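Side-chain contact in amino acid ABC transporter, binding protein (Thermus thermophilus, PDB 3VV5), which binds the lysine analogue L-thialysine, (S)-2-aminoethyl-L-cysteine, as the solute-binding component of an ABC transporter for amino acids: residues E107-A110 with D114-N117. Residues are numbered along the deposited sequence; the frame is centred on the assembly and turned at random.
Sequences EERA and DFTN. With SLZ (L-thialysine), chain C.
Phe115 points its ring edge at the CB of Arg109, where helix 107-112 leads directly into strand 113-115 in this family 3 periplasmic binding-protein fold. Arg109 CB lies near the ring plane, 3.7 Å from Phe115 CZ. Ala110 packs against the same ring, its CB 4.1 Å from Phe115 CD1. Beyond CB, the arginine chain runs extended from CG to NE (chi3 180°) and carries its guanidinium away from the phenylalanine into the ligand pocket. There the L-thialysine carboxylate carbon lies in the guanidinium plane, at its edge, held through two side-by-side hydrogen bonds: Arg109 NH1 donates to SLZ OXT at 2.8 Å with a nearly straight N-H...O angle of 176°, and Arg109 NH2 to SLZ O at 2.9 Å. NH1 also bonds the Gly104 carbonyl and NH2 that of Gly149; together the four bonds should restrain rotation of the group. A leucine in its place would probably leave the ligand carboxylate without its paired charge and the two carbonyls without these donors. On strand 113-115, Asp114 pairs with Lys223 and Lys226. Between helix and strand sits a water that accepts from Phe115 N at 2.8 Å and donates only weakly, at 3.5 Å, to Ala110 O.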
loop_
_atom_site.group_PDB
_atom_site.type_symbol
_atom_site.label_atom_id
_atom_site.label_comp_id
_atom_site.label_asym_id
_atom_site.label_seq_id
_atom_site.Cartn_x
_atom_site.Cartn_y
_atom_site.Cartn_z
ATOM N N GLU A 107 -0.505 -10.606 -11.323
ATOM C CA GLU A 107 -1.252 -11.739 -11.882
ATOM C C GLU A 107 -1.809 -12.638 -10.787
ATOM O O GLU A 107 -2.988 -12.953 -10.798
ATOM C CB GLU A 107 -0.387 -12.587 -12.831
ATOM C CG GLU A 107 -1.087 -13.895 -13.241
ATOM C CD GLU A 107 -0.268 -14.750 -14.203
ATOM O OE1 GLU A 107 -0.785 -15.077 -15.298
ATOM O OE2 GLU A 107 0.887 -15.100 -13.864
ATOM N N GLU A 108 -0.933 -13.043 -9.864
ATOM C CA GLU A 108 -1.240 -13.984 -8.785
ATOM C C GLU A 108 -2.283 -13.463 -7.825
ATOM O O GLU A 108 -3.202 -14.201 -7.423
ATOM C CB GLU A 108 0.043 -14.356 -8.012
ATOM C CG GLU A 108 0.884 -15.421 -8.719
ATOM C CD GLU A 108 2.371 -15.062 -8.847
ATOM O OE1 GLU A 108 3.010 -14.685 -7.831
ATOM O OE2 GLU A 108 2.901 -15.160 -9.985
ATOM N N ARG A 109 -2.144 -12.191 -7.434
ATOM C CA ARG A 109 -3.133 -11.586 -6.545
ATOM C C ARG A 109 -4.496 -11.405 -7.233
ATOM O O ARG A 109 -5.516 -11.547 -6.577
ATOM C CB ARG A 109 -2.663 -10.236 -6.016
ATOM C CG ARG A 109 -1.593 -10.281 -4.940
ATOM C CD ARG A 109 -1.030 -8.873 -4.736
ATOM N NE ARG A 109 0.009 -8.818 -3.705
ATOM C CZ ARG A 109 0.674 -7.718 -3.368
ATOM N NH1 ARG A 109 0.407 -6.565 -3.976
ATOM N NH2 ARG A 109 1.610 -7.767 -2.415
ATOM N N ALA A 110 -4.493 -11.061 -8.525
ATOM C CA ALA A 110 -5.728 -10.834 -9.295
ATOM C C ALA A 110 -6.574 -12.109 -9.466
ATOM O O ALA A 110 -7.789 -12.035 -9.658
ATOM C CB ALA A 110 -5.424 -10.218 -10.640
ATOM N N ASP A 114 -10.699 -9.978 -6.234
ATOM C CA ASP A 114 -11.104 -9.078 -7.317
ATOM C C ASP A 114 -10.650 -7.647 -6.995
ATOM O O ASP A 114 -11.033 -7.096 -5.964
ATOM C CB ASP A 114 -12.620 -9.106 -7.532
ATOM C CG ASP A 114 -13.080 -10.309 -8.344
ATOM O OD1 ASP A 114 -12.393 -10.684 -9.326
ATOM O OD2 ASP A 114 -14.129 -10.875 -7.992
ATOM N N PHE A 115 -9.830 -7.068 -7.871
ATOM C CA PHE A 115 -9.331 -5.691 -7.683
ATOM C C PHE A 115 -10.271 -4.695 -8.340
ATOM O O PHE A 115 -10.805 -4.973 -9.424
ATOM C CB PHE A 115 -7.958 -5.502 -8.329
ATOM C CG PHE A 115 -6.810 -6.069 -7.530
ATOM C CD1 PHE A 115 -6.012 -7.070 -8.078
ATOM C CD2 PHE A 115 -6.510 -5.576 -6.242
ATOM C CE1 PHE A 115 -4.939 -7.604 -7.362
ATOM C CE2 PHE A 115 -5.449 -6.087 -5.541
ATOM C CZ PHE A 115 -4.666 -7.112 -6.097
ATOM N N THR A 116 -10.451 -3.534 -7.695
ATOM C CA THR A 116 -11.125 -2.402 -8.308
ATOM C C THR A 116 -10.185 -1.793 -9.376
ATOM O O THR A 116 -8.995 -2.179 -9.488
ATOM C CB THR A 116 -11.434 -1.312 -7.247
ATOM O OG1 THR A 116 -10.190 -0.846 -6.685
ATOM C CG2 THR A 116 -12.285 -1.894 -6.132
ATOM N N ASN A 117 -10.704 -0.854 -10.157
ATOM C CA ASN A 117 -9.822 0.093 -10.851
ATOM C C ASN A 117 -8.810 0.697 -9.835
ATOM O O ASN A 117 -9.162 0.908 -8.659
ATOM C CB ASN A 117 -10.663 1.217 -11.464
ATOM C CG ASN A 117 -11.500 0.748 -12.642
ATOM O OD1 ASN A 117 -11.080 -0.128 -13.411
ATOM N ND2 ASN A 117 -12.703 1.319 -12.781
HETATM N N SLZ C . 2.902 -1.958 -2.731
HETATM C CA SLZ C . 3.121 -3.040 -1.744
HETATM C CB SLZ C . 2.175 -2.871 -0.525
HETATM S SG SLZ C . 2.844 -2.291 1.075
HETATM C CD SLZ C . 1.247 -2.290 1.966
HETATM C CE SLZ C . 1.274 -2.011 3.472
HETATM N NZ SLZ C . -0.017 -1.417 3.855
HETATM C C SLZ C . 2.691 -4.319 -2.457
HETATM O O SLZ C . 3.185 -5.393 -2.077
HETATM O OXT SLZ C . 1.859 -4.196 -3.384
HETATM O O HOH W 1 -9.056 -8.833 -9.930
#